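Local coordinates for protein trehalose-6-phosphate phosphatase (Neosartorya fumigata, PDB 5DXL) that belongs to the trehalose-phosphatase family of the HAD clan, with a mixed-sheet core domain and a second, antiparallel-sheet domain, at residues K52-D57 and M268-S273. Residues are numbered along the deposited sequence; the frame is centred on the assembly and turned at random.
Sequences KTLAAD and MLNNSS
The backbones come closest at L54 and N270, whose CA atoms are 6.0 Å apart, where the last turns of helices 45-56 and 259-270 meet beside the mixed sheet of this HAD-type domain. With CG anti to its own carbonyl carbon (chi1 -74°), N270 extends its amide across to the other helix. The CG2 methyl of T53, anti to that residue's backbone N, sits over the flat face of the amide, 3.5 Å from CG of N270. OD1 of N270 is 3.3 Å from L54 CA and 3.5 Å from L54 CD1, a methyl that approaches from the other side of the amide plane; the angle at L54 N is too poor for a hydrogen bond, and the contact is van der Waals. ND2 instead donates to T50 O, which anchors the amide to helix 45-56, while T53 OG1 is hydrogen-bonded to R49 O. L54 is buried and continues the packing inward onto F23 and F25 of strand 21-25 and V62 of strand 60-65. N270 to S273 form a type I turn, and S273 OG caps Q276 N at the start of helix 274-280. Just before the turn, L269 O accepts hydrogen bonds from S272 N and from S272 OG, the hydroxyl lying 2.7 Å away in the carbonyl plane.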
# COMPACT_ATOMS: atom_id res chain seq x y z
N LYS A 52 18.05 3.24 -4.32
CA LYS A 52 19.22 3.15 -3.45
C LYS A 52 19.73 4.54 -3.08
O LYS A 52 20.04 4.82 -1.92
CB LYS A 52 20.31 2.32 -4.11
CG LYS A 52 21.56 2.22 -3.27
CD LYS A 52 22.61 1.37 -3.97
CE LYS A 52 23.88 1.28 -3.12
NZ LYS A 52 24.90 0.41 -3.78
N THR A 53 19.79 5.42 -4.08
CA THR A 53 20.28 6.77 -3.86
C THR A 53 19.33 7.55 -2.95
O THR A 53 19.77 8.26 -2.04
CB THR A 53 20.48 7.50 -5.20
OG1 THR A 53 21.52 6.82 -5.93
CG2 THR A 53 20.86 8.97 -5.00
N LEU A 54 18.02 7.41 -3.16
CA LEU A 54 17.06 8.10 -2.32
C LEU A 54 17.17 7.65 -0.86
O LEU A 54 17.16 8.47 0.06
CB LEU A 54 15.63 7.88 -2.84
CG LEU A 54 14.55 8.69 -2.11
CD1 LEU A 54 14.64 10.16 -2.51
CD2 LEU A 54 13.15 8.14 -2.42
N ALA A 55 17.30 6.34 -0.66
CA ALA A 55 17.30 5.77 0.69
C ALA A 55 18.63 5.97 1.41
O ALA A 55 18.70 5.84 2.62
CB ALA A 55 16.96 4.29 0.63
N ALA A 56 19.67 6.30 0.65
CA ALA A 56 20.99 6.48 1.25
C ALA A 56 21.03 7.69 2.17
O ALA A 56 21.78 7.71 3.16
CB ALA A 56 22.04 6.61 0.16
N ASP A 57 20.24 8.70 1.85
CA ASP A 57 20.14 9.93 2.64
C ASP A 57 19.32 9.65 3.90
O ASP A 57 18.14 9.32 3.83
CB ASP A 57 19.50 11.03 1.79
CG ASP A 57 19.47 12.39 2.48
OD1 ASP A 57 19.46 12.48 3.72
OD2 ASP A 57 19.41 13.39 1.73
N MSE A 268 15.12 13.73 -9.88
CA MSE A 268 15.25 15.17 -9.66
C MSE A 268 15.56 15.44 -8.19
O MSE A 268 16.43 16.25 -7.87
CB MSE A 268 13.98 15.92 -10.07
CG MSE A 268 13.95 17.40 -9.61
SE MSE A 268 12.21 18.16 -10.00
CE MSE A 268 11.27 17.24 -8.55
N LEU A 269 14.85 14.75 -7.29
CA LEU A 269 15.11 14.96 -5.86
C LEU A 269 16.52 14.50 -5.50
O LEU A 269 17.25 15.19 -4.77
CB LEU A 269 14.07 14.22 -5.01
CG LEU A 269 12.62 14.66 -5.20
CD1 LEU A 269 11.74 13.84 -4.27
CD2 LEU A 269 12.45 16.16 -4.92
N ASN A 270 16.92 13.35 -6.04
CA ASN A 270 18.26 12.82 -5.80
C ASN A 270 19.35 13.77 -6.27
O ASN A 270 20.39 13.89 -5.63
CB ASN A 270 18.46 11.47 -6.50
CG ASN A 270 17.72 10.33 -5.82
OD1 ASN A 270 17.36 10.41 -4.65
ND2 ASN A 270 17.51 9.24 -6.55
N ASN A 271 19.10 14.44 -7.39
CA ASN A 271 20.11 15.33 -7.98
C ASN A 271 20.28 16.63 -7.22
O ASN A 271 21.14 17.45 -7.58
CB ASN A 271 19.76 15.62 -9.43
CG ASN A 271 19.96 14.41 -10.32
OD1 ASN A 271 20.69 13.48 -9.97
ND2 ASN A 271 19.31 14.41 -11.48
N SER A 272 19.48 16.83 -6.17
CA SER A 272 19.65 18.00 -5.32
C SER A 272 20.60 17.69 -4.16
O SER A 272 20.80 18.53 -3.28
CB SER A 272 18.30 18.48 -4.77
OG SER A 272 17.80 17.59 -3.79
N SER A 273 21.19 16.50 -4.18
CA SER A 273 22.20 16.14 -3.18
C SER A 273 23.39 17.07 -3.31
O SER A 273 23.65 17.61 -4.39
CB SER A 273 22.66 14.69 -3.34
OG SER A 273 23.54 14.56 -4.45